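Local structure of sulfoquinovosidase (Escherichia coli, 5AEG) at residues A[45-50]-A[58-63]. The protein hydrolyses sulfoquinovosyl diacylglycerides and simple sulfoquinovosides such as sulfoquinovosyl glycerol, releasing sulfoquinovose that the bacterium degrades for carbon and sulfur. Numbering follows the deposited sequence.
Sequences IADIDM and KDKLQE
Ile45 and Asp47 pair with Lys60 and Lys58 through four backbone hydrogen bonds, the two strands running antiparallel at 150° as a beta hairpin in the N-terminal galactose mutarotase-like beta domain of this family 31 glycoside hydrolase. Asp47 N gives a bond of 2.9 Å to Lys58 O, and Lys58 N returns one of 3.1 Å to Asp47 O; Ile45 and Lys60 exchange a second such couple. Between them sits the non-hydrogen-bonded pair Ala46 and Asp59, with side chains on the face opposite Ile45, Asp47, Lys58 and Lys60. There Ala46 touches Trp218 and Glu423 of helix 422-444. Asp59 OD1 comes within 3.4 Å of Ile45 O, a repulsion probably offset by its salt bridge to Arg116 NH2, which spans strand 39-49 to reach strand 116-122.

On the other face Ile45 and both lysines are exposed. Asp47 chi1 (-178°) swings the carboxylate alongside Lys58, both side chains pointing the same way, with OD2 4.0 Å from Lys58 CD. Lys60 NZ stays 4.3 Å from Asp47 OD2, too far for a salt bridge, though the opposite charges probably attract. Farther along, a classic bulge sets Gln62 and Glu63 both against Ser43. Gln62 NE2 is hydrogen-bonded to Ser43 OG, while Gln62 OE1 packs against Ile45 CD1, a van der Waals approach whose modelled 3.0 Å is doubtfully short.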
loop_
_atom_site.group_PDB
_atom_site.type_symbol
_atom_site.label_atom_id
_atom_site.label_comp_id
_atom_site.label_asym_id
_atom_site.label_seq_id
_atom_site.Cartn_x
_atom_site.Cartn_y
_atom_site.Cartn_z
ATOM N N ILE A 45 23.564 -16.742 -3.372
ATOM C CA ILE A 45 23.826 -15.983 -2.151
ATOM C C ILE A 45 23.314 -14.554 -2.352
ATOM O O ILE A 45 23.724 -13.895 -3.319
ATOM C CB ILE A 45 25.323 -15.935 -1.796
ATOM C CG1 ILE A 45 25.903 -17.354 -1.579
ATOM C CG2 ILE A 45 25.523 -15.069 -0.521
ATOM C CD1 ILE A 45 27.426 -17.383 -1.858
ATOM N N ALA A 46 22.431 -14.103 -1.484
ATOM C CA ALA A 46 21.918 -12.724 -1.594
ATOM C C ALA A 46 23.020 -11.645 -1.470
ATOM O O ALA A 46 23.808 -11.702 -0.561
ATOM C CB ALA A 46 20.864 -12.498 -0.547
ATOM N N ASP A 47 23.053 -10.696 -2.398
ATOM C CA ASP A 47 24.067 -9.634 -2.402
ATOM C C ASP A 47 23.355 -8.310 -2.192
ATOM O O ASP A 47 22.781 -7.768 -3.121
ATOM C CB ASP A 47 24.752 -9.651 -3.750
ATOM C CG ASP A 47 25.892 -8.605 -3.859
ATOM O OD1 ASP A 47 26.167 -7.955 -2.851
ATOM O OD2 ASP A 47 26.495 -8.470 -4.948
ATOM N N ILE A 48 23.329 -7.875 -0.961
ATOM C CA ILE A 48 22.449 -6.792 -0.517
ATOM C C ILE A 48 23.262 -5.594 -0.117
ATOM O O ILE A 48 24.177 -5.760 0.695
ATOM C CB ILE A 48 21.654 -7.220 0.689
ATOM C CG1 ILE A 48 20.738 -8.362 0.282
ATOM C CG2 ILE A 48 20.800 -6.062 1.220
ATOM C CD1 ILE A 48 20.017 -9.040 1.439
ATOM N N ASP A 49 22.995 -4.427 -0.734
ATOM C CA ASP A 49 23.518 -3.158 -0.194
ATOM C C ASP A 49 22.299 -2.360 0.233
ATOM O O ASP A 49 21.482 -2.022 -0.643
ATOM C CB ASP A 49 24.324 -2.422 -1.254
ATOM C CG ASP A 49 25.570 -3.181 -1.655
ATOM O OD1 ASP A 49 26.383 -3.506 -0.777
ATOM O OD2 ASP A 49 25.666 -3.532 -2.832
ATOM N N MET A 50 22.155 -2.154 1.552
ATOM C CA MET A 50 20.949 -1.600 2.124
ATOM C C MET A 50 20.655 -0.149 1.731
ATOM O O MET A 50 19.446 0.254 1.543
ATOM C CB MET A 50 21.013 -1.689 3.610
ATOM C CG MET A 50 21.119 -3.142 4.041
ATOM S SD MET A 50 20.719 -3.465 5.758
ATOM C CE MET A 50 22.205 -2.770 6.585
ATOM N N LYS A 58 20.564 -8.063 -5.229
ATOM C CA LYS A 58 20.702 -8.924 -6.410
ATOM C C LYS A 58 21.275 -10.302 -6.056
ATOM O O LYS A 58 21.829 -10.464 -4.994
ATOM C CB LYS A 58 21.603 -8.258 -7.417
ATOM C CG LYS A 58 23.029 -8.149 -6.929
ATOM C CD LYS A 58 23.994 -8.220 -8.118
ATOM C CE LYS A 58 23.820 -7.068 -9.089
ATOM N NZ LYS A 58 24.079 -5.794 -8.366
ATOM N N ASP A 59 21.173 -11.266 -6.967
ATOM C CA ASP A 59 21.722 -12.606 -6.647
ATOM C C ASP A 59 23.221 -12.764 -7.017
ATOM O O ASP A 59 23.667 -12.199 -8.004
ATOM C CB ASP A 59 20.936 -13.663 -7.401
ATOM C CG ASP A 59 20.916 -14.989 -6.673
ATOM O OD1 ASP A 59 21.576 -15.147 -5.596
ATOM O OD2 ASP A 59 20.184 -15.833 -7.197
ATOM N N LYS A 60 23.975 -13.520 -6.228
ATOM C CA LYS A 60 25.157 -14.212 -6.714
ATOM C C LYS A 60 24.720 -15.659 -7.022
ATOM O O LYS A 60 24.772 -16.482 -6.147
ATOM C CB LYS A 60 26.283 -14.259 -5.677
ATOM C CG LYS A 60 26.615 -12.929 -5.042
ATOM C CD LYS A 60 27.734 -13.082 -4.011
ATOM C CE LYS A 60 29.109 -13.025 -4.662
ATOM N NZ LYS A 60 29.464 -11.606 -4.973
ATOM N N LEU A 61 24.264 -15.896 -8.245
ATOM C CA LEU A 61 23.703 -17.179 -8.610
ATOM C C LEU A 61 24.793 -18.286 -8.632
ATOM O O LEU A 61 25.809 -18.115 -9.264
ATOM C CB LEU A 61 23.091 -17.101 -9.975
ATOM C CG LEU A 61 22.395 -18.407 -10.405
ATOM C CD1 LEU A 61 21.240 -18.851 -9.522
ATOM C CD2 LEU A 61 21.996 -18.273 -11.813
ATOM N N GLN A 62 24.599 -19.366 -7.910
ATOM C CA GLN A 62 25.574 -20.476 -7.909
ATOM C C GLN A 62 25.143 -21.546 -8.914
ATOM O O GLN A 62 25.910 -21.895 -9.810
ATOM C CB GLN A 62 25.743 -21.031 -6.543
ATOM C CG GLN A 62 26.406 -20.042 -5.584
ATOM C CD GLN A 62 26.339 -20.452 -4.095
ATOM O OE1 GLN A 62 27.135 -19.953 -3.318
ATOM N NE2 GLN A 62 25.389 -21.349 -3.685
ATOM N N GLU A 63 23.885 -22.000 -8.787
ATOM C CA GLU A 63 23.324 -22.940 -9.722
ATOM C C GLU A 63 21.869 -22.693 -10.075
ATOM O O GLU A 63 21.085 -22.227 -9.252
ATOM C CB GLU A 63 23.447 -24.366 -9.137
ATOM C CG GLU A 63 24.918 -24.869 -9.104
ATOM C CD GLU A 63 24.988 -26.364 -8.709
ATOM O OE1 GLU A 63 24.749 -26.673 -7.562
ATOM O OE2 GLU A 63 25.240 -27.205 -9.583
#